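Side-chain contacts in neuraminidase (Influenza A virus, PDB 4GDI), which possibly removes terminal sialic acid residues from glycoconjugates, although its putative active site has diverged: residues A[46-50]-A[51-55]; A[87-90]-A[91-94]; A[309-312]-A[313-316]; A[213-216]-A[217-220]; A[345-348]-A[349-352]. All coordinates share one frame; numbering follows the deposited sequence.

All five contacts are local and follow in series along the chain, with none nested in or crossing another. Contact 1 closes the hairpin between strands 44-48 and 53-64. Contact 2 shapes the loop from strand 78-83 to strand 94-98 in the same sheet, and Lys55 of contact 1 makes a weak hydrogen bond to Ser88 of contact 2. Contact 4, about 29 Å from contact 1 between centres, folds the loop after strand 208-214 round calcium. Contact 3 takes the chain out of one propeller sheet, past strand 309-311, toward strand 317-324 of another. Contact 5 turns strand 338-346 into strand 352-362 in that second sheet, where Asp345 forms a long, weak ion pair with Lys316 of contact 3.

Contact 1: A[46-50]-A[51-55]; sequences VSCDL and TSCFK
The beta hairpin of strands 44-48 and 53-64 is locked near its tip by a disulfide between Cys48 and Cys53, which face each other as an antiparallel non-hydrogen-bonded pair. Cys48 SG and Cys53 SG are 2.1 Å apart, with a torsion of 96° about the S-S bond, and the two CA atoms, Cys48 CA and Cys53 CA, are drawn in to 3.8 Å. On the same face of the sheet, Val46 rests its CG1 methyl on Cys53 CB at 4.0 Å. Ser47 and Phe54, the hydrogen-bonded pair between, exchange two backbone bonds.

Beyond the disulfide, Asp49 organises the turn. Its CG stands between the backbone N and the carbonyl carbon (chi1 58°), which folds the carboxylate back over the loop. There Asp49 OD1 accepts from Thr51 N at 2.7 Å and from Ser52 N, also at 2.7 Å. The Ser52 bond is the straighter and arrives nearly head-on to the oxygen, whereas Thr51 N comes from the anti side, tilted from the carboxylate plane. Two amides on one oxygen would probably favour the charged carboxylate.

The other oxygen, Asp49 OD2, meets the edge of the Phe54 ring, 3.5 Å from Phe54 CE1, with carboxylate and ring almost perpendicular (82°). A water that donates to OD2 also bonds Ser52 OG. Lys81 adds a cation-pi contact to the Phe54 ring. An Asp49 N to Ser52 O bond closes the loop, and the Asx turn of Asp49 thus caps a disulfide-closed beta hairpin in a blade of the neuraminidase propeller.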
loop_
_atom_site.group_PDB
_atom_site.type_symbol
_atom_site.label_atom_id
_atom_site.label_comp_id
_atom_site.label_asym_id
_atom_site.label_seq_id
_atom_site.Cartn_x
_atom_site.Cartn_y
_atom_site.Cartn_z
ATOM N N VAL A 46 17.101 2.490 -13.429
ATOM C CA VAL A 46 15.864 1.742 -13.509
ATOM C C VAL A 46 16.147 0.270 -13.782
ATOM O O VAL A 46 17.066 -0.058 -14.529
ATOM C CB VAL A 46 14.945 2.294 -14.630
ATOM C CG1 VAL A 46 13.712 1.395 -14.780
ATOM C CG2 VAL A 46 14.531 3.744 -14.345
ATOM N N SER A 47 15.336 -0.613 -13.206
ATOM C CA SER A 47 15.417 -2.044 -13.530
ATOM C C SER A 47 14.064 -2.686 -13.238
ATOM O O SER A 47 13.360 -2.273 -12.314
ATOM C CB SER A 47 16.538 -2.717 -12.718
ATOM O OG SER A 47 16.915 -3.969 -13.266
ATOM N N CYS A 48 13.709 -3.697 -14.022
ATOM C CA CYS A 48 12.356 -4.252 -14.000
ATOM C C CYS A 48 12.325 -5.740 -13.642
ATOM O O CYS A 48 13.280 -6.481 -13.931
ATOM C CB CYS A 48 11.710 -4.077 -15.379
ATOM S SG CYS A 48 12.027 -2.476 -16.195
ATOM N N ASP A 49 11.238 -6.176 -13.010
ATOM C CA ASP A 49 10.961 -7.601 -12.914
ATOM C C ASP A 49 10.141 -7.966 -14.141
ATOM O O ASP A 49 10.176 -7.228 -15.128
ATOM C CB ASP A 49 10.295 -8.002 -11.564
ATOM C CG ASP A 49 8.972 -7.270 -11.280
ATOM O OD1 ASP A 49 8.222 -6.873 -12.216
ATOM O OD2 ASP A 49 8.681 -7.109 -10.078
ATOM N N LEU A 50 9.426 -9.091 -14.113
ATOM C CA LEU A 50 8.638 -9.499 -15.281
ATOM C C LEU A 50 7.310 -8.757 -15.394
ATOM O O LEU A 50 6.574 -8.922 -16.364
ATOM C CB LEU A 50 8.363 -11.002 -15.261
ATOM C CG LEU A 50 9.586 -11.919 -15.276
ATOM C CD1 LEU A 50 9.147 -13.385 -15.352
ATOM C CD2 LEU A 50 10.484 -11.565 -16.437
ATOM N N THR A 51 7.005 -7.926 -14.413
ATOM C CA THR A 51 5.725 -7.238 -14.389
ATOM C C THR A 51 5.842 -5.728 -14.503
ATOM O O THR A 51 5.124 -5.101 -15.282
ATOM C CB THR A 51 4.995 -7.559 -13.080
ATOM O OG1 THR A 51 4.592 -8.923 -13.113
ATOM C CG2 THR A 51 3.770 -6.666 -12.905
ATOM N N SER A 52 6.730 -5.142 -13.712
ATOM C CA SER A 52 6.886 -3.691 -13.691
ATOM C C SER A 52 8.326 -3.262 -13.409
ATOM O O SER A 52 9.209 -4.093 -13.173
ATOM C CB SER A 52 5.937 -3.077 -12.661
ATOM O OG SER A 52 6.182 -3.607 -11.374
ATOM N N CYS A 53 8.551 -1.953 -13.423
ATOM C CA CYS A 53 9.898 -1.414 -13.303
ATOM C C CYS A 53 10.029 -0.546 -12.063
ATOM O O CYS A 53 9.039 -0.030 -11.535
ATOM C CB CYS A 53 10.257 -0.632 -14.562
ATOM S SG CYS A 53 10.160 -1.643 -16.035
ATOM N N PHE A 54 11.259 -0.424 -11.585
ATOM C CA PHE A 54 11.542 0.272 -10.344
ATOM C C PHE A 54 12.698 1.246 -10.540
ATOM O O PHE A 54 13.554 1.059 -11.406
ATOM C CB PHE A 54 11.899 -0.724 -9.227
ATOM C CG PHE A 54 10.812 -1.724 -8.939
ATOM C CD1 PHE A 54 10.707 -2.889 -9.691
ATOM C CD2 PHE A 54 9.888 -1.493 -7.927
ATOM C CE1 PHE A 54 9.691 -3.818 -9.446
ATOM C CE2 PHE A 54 8.858 -2.411 -7.677
ATOM C CZ PHE A 54 8.768 -3.581 -8.438
ATOM N N LYS A 55 12.694 2.282 -9.715
ATOM C CA LYS A 55 13.818 3.187 -9.561
ATOM C C LYS A 55 14.647 2.726 -8.370
ATOM O O LYS A 55 14.158 2.685 -7.241
ATOM C CB LYS A 55 13.316 4.616 -9.334
ATOM C CG LYS A 55 14.426 5.618 -9.042
ATOM C CD LYS A 55 13.902 7.051 -9.015
ATOM C CE LYS A 55 14.171 7.713 -7.671
ATOM N NZ LYS A 55 13.333 8.922 -7.445
HETATM O O HOH W 1 6.211 -6.066 -9.607
#

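Contact 2: A[87-90]-A[91-94]; sequences ASTL and STSE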
loop_
_atom_site.group_PDB
_atom_site.type_symbol
_atom_site.label_atom_id
_atom_site.label_comp_id
_atom_site.label_asym_id
_atom_site.label_seq_id
_atom_site.Cartn_x
_atom_site.Cartn_y
_atom_site.Cartn_z
ATOM N N ALA A 87 6.190 8.616 -6.654
ATOM C CA ALA A 87 7.219 9.429 -6.023
ATOM C C ALA A 87 7.852 8.654 -4.868
ATOM O O ALA A 87 7.201 7.832 -4.214
ATOM C CB ALA A 87 6.620 10.728 -5.511
ATOM N N SER A 88 9.127 8.924 -4.622
ATOM C CA SER A 88 9.866 8.279 -3.548
ATOM C C SER A 88 9.589 8.952 -2.193
ATOM O O SER A 88 10.078 10.041 -1.894
ATOM C CB SER A 88 11.361 8.273 -3.874
ATOM O OG SER A 88 11.656 7.401 -4.972
ATOM N N THR A 89 8.769 8.292 -1.392
ATOM C CA THR A 89 8.435 8.765 -0.061
ATOM C C THR A 89 8.602 7.619 0.921
ATOM O O THR A 89 8.819 6.481 0.522
ATOM C CB THR A 89 6.971 9.189 0.024
ATOM O OG1 THR A 89 6.154 8.006 0.011
ATOM C CG2 THR A 89 6.599 10.099 -1.141
ATOM N N LEU A 90 8.447 7.923 2.204
ATOM C CA LEU A 90 8.586 6.931 3.259
ATOM C C LEU A 90 7.579 5.794 3.144
ATOM O O LEU A 90 7.821 4.693 3.636
ATOM C CB LEU A 90 8.419 7.602 4.620
ATOM C CG LEU A 90 9.542 8.550 5.022
ATOM C CD1 LEU A 90 9.203 9.174 6.367
ATOM C CD2 LEU A 90 10.883 7.806 5.069
ATOM N N SER A 91 6.448 6.061 2.505
ATOM C CA SER A 91 5.403 5.054 2.351
ATOM C C SER A 91 5.596 4.200 1.098
ATOM O O SER A 91 5.117 3.072 1.036
ATOM C CB SER A 91 4.025 5.726 2.271
ATOM O OG SER A 91 3.853 6.675 3.305
ATOM N N THR A 92 6.272 4.739 0.089
ATOM C CA THR A 92 6.342 4.073 -1.202
ATOM C C THR A 92 7.703 3.438 -1.494
ATOM O O THR A 92 7.837 2.684 -2.448
ATOM C CB THR A 92 6.069 5.074 -2.334
ATOM O OG1 THR A 92 7.076 6.092 -2.302
ATOM C CG2 THR A 92 4.705 5.706 -2.172
ATOM N N SER A 93 8.716 3.781 -0.704
ATOM C CA SER A 93 10.089 3.378 -1.001
ATOM C C SER A 93 10.571 2.359 0.004
ATOM O O SER A 93 10.265 2.461 1.187
ATOM C CB SER A 93 11.038 4.590 -0.967
ATOM O OG SER A 93 10.698 5.540 -1.960
ATOM N N GLU A 94 11.322 1.376 -0.476
ATOM C CA GLU A 94 11.845 0.325 0.385
ATOM C C GLU A 94 13.355 0.478 0.498
ATOM O O GLU A 94 14.042 0.618 -0.506
ATOM C CB GLU A 94 11.506 -1.037 -0.218
ATOM C CG GLU A 94 12.235 -2.205 0.380
ATOM C CD GLU A 94 11.923 -3.511 -0.328
ATOM O OE1 GLU A 94 11.196 -3.474 -1.343
ATOM O OE2 GLU A 94 12.408 -4.569 0.131
HETATM O O HOH W 2 8.002 1.915 2.572
#
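Thr89 and Thr92 lean across the turn at a slant to one another, hydroxyl to hydroxyl. Each carries OG1 between its own backbone N and carbonyl carbon (chi1 73° and 62°), and this brings both oxygens into the inside of the turn. Thr89 OG1 donates to Thr92 OG1 over 3.1 Å, while the Thr92 methyl, CG2, lies 3.5 Å from Thr89 OG1.

Thr92 OG1 is the busier oxygen. It gives its own proton to Ala87 O at 2.6 Å, in the carbonyl plane, and takes a fairly straight bond from Thr89 N at 2.9 Å. Thr89 OG1 in turn accepts from Ser91 N at 3.2 Å, an ST turn. Round it closes a wider backbone turn, in which Thr89 O receives two amides: Ser93 N at 3.0 Å comes almost end-on, and Thr92 N reaches it from well above the carbonyl plane. One water donates to both Leu90 O and Ser93 O, bridging the two carbonyls. Ser93 brings its CB up to Thr89 O, but its hydroxyl is bonded to Thr82, as is that of Ser88.

The loop joins strands 78-83 and 94-98, antiparallel neighbours in one propeller sheet, and lies between subunits. Ser91 packs on Ser91 of two other subunits, consistent with a place beside the tetramer axis, and Thr92 touches Leu90 of the third subunit. Because the Thr89 proton goes to Thr92 and the Thr92 proton to Ala87 O, the hydroxyls form a directed relay, with backbone amides feeding both oxygens; bonds within residues 87-92 thus fix the rotation of both threonines, while Thr82 holds the serines.

Contact 3: A[309-312]-A[313-316]; sequences SYEL and FSNK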
loop_
_atom_site.group_PDB
_atom_site.type_symbol
_atom_site.label_atom_id
_atom_site.label_comp_id
_atom_site.label_asym_id
_atom_site.label_seq_id
_atom_site.Cartn_x
_atom_site.Cartn_y
_atom_site.Cartn_z
ATOM N N SER A 309 17.463 12.557 -36.322
ATOM C CA SER A 309 17.981 13.321 -35.207
ATOM C C SER A 309 16.824 13.901 -34.397
ATOM O O SER A 309 15.877 14.459 -34.949
ATOM C CB SER A 309 18.900 14.427 -35.705
ATOM O OG SER A 309 19.394 15.181 -34.619
ATOM N N TYR A 310 16.898 13.753 -33.083
ATOM C CA TYR A 310 15.805 14.153 -32.214
ATOM C C TYR A 310 16.320 14.942 -31.026
ATOM O O TYR A 310 17.073 14.427 -30.204
ATOM C CB TYR A 310 15.079 12.935 -31.668
ATOM C CG TYR A 310 14.257 12.155 -32.646
ATOM C CD1 TYR A 310 13.075 12.669 -33.156
ATOM C CD2 TYR A 310 14.639 10.870 -33.028
ATOM C CE1 TYR A 310 12.304 11.935 -34.038
ATOM C CE2 TYR A 310 13.876 10.130 -33.908
ATOM C CZ TYR A 310 12.710 10.665 -34.411
ATOM O OH TYR A 310 11.955 9.924 -35.288
ATOM N N GLU A 311 15.884 16.186 -30.922
ATOM C CA GLU A 311 16.261 17.019 -29.813
ATOM C C GLU A 311 15.169 16.835 -28.784
ATOM O O GLU A 311 14.161 17.535 -28.808
ATOM C CB GLU A 311 16.368 18.471 -30.275
ATOM C CG GLU A 311 16.882 19.427 -29.223
ATOM C CD GLU A 311 17.231 20.787 -29.812
ATOM O OE1 GLU A 311 17.795 20.829 -30.928
ATOM O OE2 GLU A 311 16.936 21.814 -29.164
ATOM N N LEU A 312 15.353 15.858 -27.900
ATOM C CA LEU A 312 14.323 15.511 -26.923
ATOM C C LEU A 312 14.124 16.629 -25.901
ATOM O O LEU A 312 12.996 16.916 -25.485
ATOM C CB LEU A 312 14.688 14.212 -26.209
ATOM C CG LEU A 312 14.716 12.962 -27.093
ATOM C CD1 LEU A 312 15.065 11.723 -26.234
ATOM C CD2 LEU A 312 13.383 12.779 -27.818
ATOM N N PHE A 313 15.228 17.247 -25.496
ATOM C CA PHE A 313 15.183 18.441 -24.656
ATOM C C PHE A 313 16.123 19.481 -25.267
ATOM O O PHE A 313 17.141 19.117 -25.858
ATOM C CB PHE A 313 15.639 18.116 -23.232
ATOM C CG PHE A 313 14.714 17.192 -22.487
ATOM C CD1 PHE A 313 13.586 17.681 -21.842
ATOM C CD2 PHE A 313 14.980 15.831 -22.420
ATOM C CE1 PHE A 313 12.733 16.822 -21.151
ATOM C CE2 PHE A 313 14.133 14.972 -21.732
ATOM C CZ PHE A 313 13.011 15.466 -21.097
ATOM N N SER A 314 15.807 20.766 -25.123
ATOM C CA SER A 314 16.705 21.816 -25.620
ATOM C C SER A 314 17.387 22.545 -24.488
ATOM O O SER A 314 18.606 22.688 -24.483
ATOM C CB SER A 314 15.965 22.838 -26.479
ATOM O OG SER A 314 15.387 22.227 -27.614
ATOM N N ASN A 315 16.596 23.014 -23.532
ATOM C CA ASN A 315 17.110 23.855 -22.463
ATOM C C ASN A 315 17.128 23.199 -21.079
ATOM O O ASN A 315 17.926 23.587 -20.234
ATOM C CB ASN A 315 16.303 25.153 -22.409
ATOM C CG ASN A 315 16.499 26.005 -23.649
ATOM O OD1 ASN A 315 17.632 26.286 -24.051
ATOM N ND2 ASN A 315 15.398 26.399 -24.277
ATOM N N LYS A 316 16.263 22.217 -20.841
ATOM C CA LYS A 316 16.225 21.563 -19.530
ATOM C C LYS A 316 17.607 21.042 -19.189
ATOM O O LYS A 316 18.314 20.534 -20.057
ATOM C CB LYS A 316 15.217 20.409 -19.502
ATOM C CG LYS A 316 14.049 20.629 -18.557
ATOM C CD LYS A 316 13.059 19.464 -18.604
ATOM C CE LYS A 316 11.790 19.767 -17.813
ATOM N NZ LYS A 316 12.069 20.529 -16.550
#
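Leu312 and Phe313, though neighbours in sequence, send their side chains to the same side of the strand. Leu312 CB lies 4.1 Å from Phe313 CD2, and the carbonyl oxygen Leu312 O sits over one face of the phenyl ring, 3.5 Å from Phe313 CG. Both residues face Phe291 of strand 289-296, which makes this a classic beta bulge, and their paired side chains pack between two propeller sheets: Leu312 on Leu293 and Phe339, Phe313 on Leu341 and Ile343. The bulge falls where the chain leaves strand 309-311 at the edge of one of these sheets and turns toward strand 317-324 in the other.

Glu311 goes the other way. Its chain is extended beyond CG, which is anti to the backbone N (chi1 -175°), and Glu311 CG passes 3.4 Å from Phe313 O. The carboxylate ends beside the Ser314 hydroxyl, but that approach is implausibly short in the model and therefore doubtful. A salt bridge from Lys283 holds Glu311 OE2. Past the bulge, the carboxylate of Asp372 takes the amides of Ser314, Asn315 and Lys316 as the corner turns.

Contact 4: A[213-216]-A[217-220]; sequences GTNL and WNDA. With CA (calcium ion), chain R.
Asn215 and Asn218 are joined amide to amide across a tight turn. Asn215 holds CG anti to its backbone N (chi1 -173°), which carries the amide toward the backbone N-H groups of the following residues. Asn215 OD1 accepts from Trp217 N at 2.8 Å, in the carbonyl plane, and from Asn218 N at 3.0 Å, which approaches from above that plane. The other end of the amide, Asn215 ND2, donates to Asn218 OD1 at 2.9 Å, nearly end-on to that carbonyl, although the two amides are turned 55° apart.

Asn218 can answer because its CG stands between backbone N and carbonyl carbon (chi1 55°). The same conformation lays Asn218 ND2 over the centre of the Trp217 ring, 3.3 Å above its plane, and lets it bond Gly194 O. Asp219 crosses Asn215 at about a right angle; a water links Asn215 ND2 to Asp219 OD2, while Asp219 OD1 takes the amides of Lys221 and Ala259.

From this turn the metal is bound by backbone carbonyls instead: Asn215 O and Asp219 O each lie 2.3 Å from the calcium ion. Gly263, Gly265, Asp245 and a water complete the coordination, so that an Asx turn here frames a calcium-binding loop of the neuraminidase propeller.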
loop_
_atom_site.group_PDB
_atom_site.type_symbol
_atom_site.label_atom_id
_atom_site.label_comp_id
_atom_site.label_asym_id
_atom_site.label_seq_id
_atom_site.Cartn_x
_atom_site.Cartn_y
_atom_site.Cartn_z
ATOM N N GLY A 213 30.723 2.900 -21.557
ATOM C CA GLY A 213 31.472 3.424 -20.431
ATOM C C GLY A 213 31.574 4.940 -20.421
ATOM O O GLY A 213 31.118 5.628 -21.342
ATOM N N THR A 214 32.151 5.458 -19.343
ATOM C CA THR A 214 32.488 6.872 -19.240
ATOM C C THR A 214 33.965 6.937 -18.887
ATOM O O THR A 214 34.400 6.345 -17.900
ATOM C CB THR A 214 31.656 7.561 -18.174
ATOM O OG1 THR A 214 30.284 7.582 -18.576
ATOM C CG2 THR A 214 32.140 9.033 -17.944
ATOM N N ASN A 215 34.750 7.600 -19.729
ATOM C CA ASN A 215 36.178 7.754 -19.481
ATOM C C ASN A 215 36.424 9.085 -18.775
ATOM O O ASN A 215 36.295 10.141 -19.378
ATOM C CB ASN A 215 36.968 7.691 -20.796
ATOM C CG ASN A 215 38.477 7.674 -20.583
ATOM O OD1 ASN A 215 38.991 8.252 -19.626
ATOM N ND2 ASN A 215 39.188 7.013 -21.481
ATOM N N LEU A 216 36.779 9.017 -17.494
ATOM C CA LEU A 216 36.937 10.211 -16.661
ATOM C C LEU A 216 38.360 10.773 -16.719
ATOM O O LEU A 216 38.673 11.797 -16.102
ATOM C CB LEU A 216 36.604 9.872 -15.205
ATOM C CG LEU A 216 35.162 9.471 -14.900
ATOM C CD1 LEU A 216 34.994 9.216 -13.395
ATOM C CD2 LEU A 216 34.188 10.535 -15.371
ATOM N N TRP A 217 39.213 10.090 -17.469
ATOM C CA TRP A 217 40.637 10.375 -17.495
ATOM C C TRP A 217 41.035 11.191 -18.721
ATOM O O TRP A 217 41.405 12.361 -18.601
ATOM C CB TRP A 217 41.401 9.055 -17.481
ATOM C CG TRP A 217 42.859 9.187 -17.676
ATOM C CD1 TRP A 217 43.610 10.318 -17.530
ATOM C CD2 TRP A 217 43.764 8.148 -18.057
ATOM N NE1 TRP A 217 44.929 10.044 -17.787
ATOM C CE2 TRP A 217 45.052 8.719 -18.118
ATOM C CE3 TRP A 217 43.613 6.785 -18.357
ATOM C CZ2 TRP A 217 46.176 7.983 -18.471
ATOM C CZ3 TRP A 217 44.730 6.054 -18.696
ATOM C CH2 TRP A 217 46.001 6.653 -18.754
ATOM N N ASN A 218 40.944 10.571 -19.895
ATOM C CA ASN A 218 41.514 11.144 -21.105
ATOM C C ASN A 218 40.676 10.942 -22.365
ATOM O O ASN A 218 41.239 10.758 -23.443
ATOM C CB ASN A 218 42.881 10.507 -21.344
ATOM C CG ASN A 218 42.807 8.997 -21.407
ATOM O OD1 ASN A 218 41.712 8.416 -21.368
ATOM N ND2 ASN A 218 43.961 8.345 -21.505
ATOM N N ASP A 219 39.349 10.966 -22.254
ATOM C CA ASP A 219 38.518 10.801 -23.449
ATOM C C ASP A 219 37.161 11.424 -23.290
ATOM O O ASP A 219 36.505 11.276 -22.258
ATOM C CB ASP A 219 38.360 9.316 -23.823
ATOM C CG ASP A 219 37.938 9.102 -25.279
ATOM O OD1 ASP A 219 37.684 10.082 -26.018
ATOM O OD2 ASP A 219 37.845 7.922 -25.694
ATOM N N ALA A 220 36.729 12.097 -24.353
ATOM C CA ALA A 220 35.407 12.685 -24.413
ATOM C C ALA A 220 34.506 11.861 -25.336
ATOM O O ALA A 220 33.313 12.123 -25.442
ATOM C CB ALA A 220 35.500 14.148 -24.894
HETATM CA CA CA R . 35.589 12.109 -20.286
HETATM O O HOH W 3 38.204 5.878 -23.955
HETATM O O HOH W 4 35.120 14.328 -21.136
#

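Contact 5: A[345-348]-A[349-352]; sequences DQTV and GLGM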
loop_
_atom_site.group_PDB
_atom_site.type_symbol
_atom_site.label_atom_id
_atom_site.label_comp_id
_atom_site.label_asym_id
_atom_site.label_seq_id
_atom_site.Cartn_x
_atom_site.Cartn_y
_atom_site.Cartn_z
ATOM N N ASP A 345 16.467 19.807 -11.465
ATOM C CA ASP A 345 15.537 20.880 -11.123
ATOM C C ASP A 345 16.105 21.715 -9.970
ATOM O O ASP A 345 16.693 21.173 -9.017
ATOM C CB ASP A 345 14.180 20.295 -10.723
ATOM C CG ASP A 345 13.550 19.449 -11.829
ATOM O OD1 ASP A 345 13.462 19.941 -12.977
ATOM O OD2 ASP A 345 13.144 18.296 -11.544
ATOM N N GLN A 346 15.945 23.032 -10.062
ATOM C CA GLN A 346 16.413 23.920 -8.999
ATOM C C GLN A 346 15.345 24.033 -7.914
ATOM O O GLN A 346 14.166 24.200 -8.214
ATOM C CB GLN A 346 16.740 25.307 -9.557
ATOM C CG GLN A 346 17.398 26.234 -8.539
ATOM C CD GLN A 346 18.716 25.685 -8.016
ATOM O OE1 GLN A 346 19.511 25.128 -8.774
ATOM N NE2 GLN A 346 18.948 25.831 -6.712
ATOM N N THR A 347 15.744 23.926 -6.653
ATOM C CA THR A 347 14.777 24.088 -5.572
ATOM C C THR A 347 15.110 25.326 -4.748
ATOM O O THR A 347 16.229 25.824 -4.783
ATOM C CB THR A 347 14.690 22.841 -4.653
ATOM O OG1 THR A 347 15.792 22.825 -3.736
ATOM C CG2 THR A 347 14.684 21.536 -5.494
ATOM N N VAL A 348 14.131 25.822 -4.007
ATOM C CA VAL A 348 14.327 27.052 -3.261
ATOM C C VAL A 348 15.108 26.787 -1.976
ATOM O O VAL A 348 15.914 27.615 -1.563
ATOM C CB VAL A 348 12.988 27.765 -2.972
ATOM C CG1 VAL A 348 12.081 26.910 -2.099
ATOM C CG2 VAL A 348 13.243 29.122 -2.325
ATOM N N GLY A 349 14.924 25.609 -1.381
ATOM C CA GLY A 349 15.458 25.354 -0.050
ATOM C C GLY A 349 16.452 24.217 0.148
ATOM O O GLY A 349 16.941 24.024 1.263
ATOM N N LEU A 350 16.761 23.450 -0.894
ATOM C CA LEU A 350 17.734 22.366 -0.730
ATOM C C LEU A 350 18.527 22.042 -1.994
ATOM O O LEU A 350 18.981 20.916 -2.184
ATOM C CB LEU A 350 17.050 21.111 -0.179
ATOM C CG LEU A 350 15.723 20.739 -0.831
ATOM C CD1 LEU A 350 15.971 20.115 -2.192
ATOM C CD2 LEU A 350 14.934 19.810 0.082
ATOM N N GLY A 351 18.692 23.041 -2.849
ATOM C CA GLY A 351 19.607 22.953 -3.969
ATOM C C GLY A 351 19.082 22.183 -5.158
ATOM O O GLY A 351 17.877 22.036 -5.341
ATOM N N MET A 352 20.015 21.697 -5.967
ATOM C CA MET A 352 19.697 20.989 -7.196
ATOM C C MET A 352 19.300 19.559 -6.879
ATOM O O MET A 352 20.015 18.845 -6.162
ATOM C CB MET A 352 20.916 20.987 -8.125
ATOM C CG MET A 352 20.679 20.275 -9.449
ATOM S SD MET A 352 20.914 21.332 -10.892
ATOM C CE MET A 352 19.622 22.550 -10.644
#
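Gly349 comes first, just past the bend, where the CG1 methyl of Val348 presses close to it: Val348 CG1 is 3.2 Å from Gly349 N. The chain is turning back here in the hairpin between strands 338-346 and 352-362 of a propeller blade, at the surface of the molecule.

Leu350 follows and gives its amide to the threonine three residues earlier, Leu350 N to Thr347 OG1 at 3.1 Å. Its side chain bends the same way and crosses Thr347 at a slant, with Leu350 CD1 3.1 Å from Thr347 OG1 and 3.8 Å from the Thr347 CG2 methyl.

Gly351 has a positive phi of 79°, readily taken by glycine, and its carbonyl points back at Thr347. Gly351 O is gripped twice. Thr347 OG1 donates to it at 2.7 Å, in the carbonyl plane and on a lone pair; Thr347 N reaches it at 3.1 Å from well above that plane. The hydroxyl can do this because OG1 stands between its own backbone N and carbonyl carbon (chi1 79°).

Met352, last, runs across Gln346 at about a right angle. Its bent chain brings the methyl to the amide, Met352 CE to Gln346 OE1 at 3.2 Å, while Met352 CA makes a CH...O contact with Asp345 O at 3.5 Å. Gln346 NE2 bonds only weakly to Thr347 O.

The buried Thr347 hydroxyl thus works in both directions, passing its proton to Gly351 O and accepting from Leu350 N. The Thr347 side chain thereby ties the bend at Leu350 to the carbonyl of Gly351, just before the return strand, and the Met352 methyl adds van der Waals contact with Gln346.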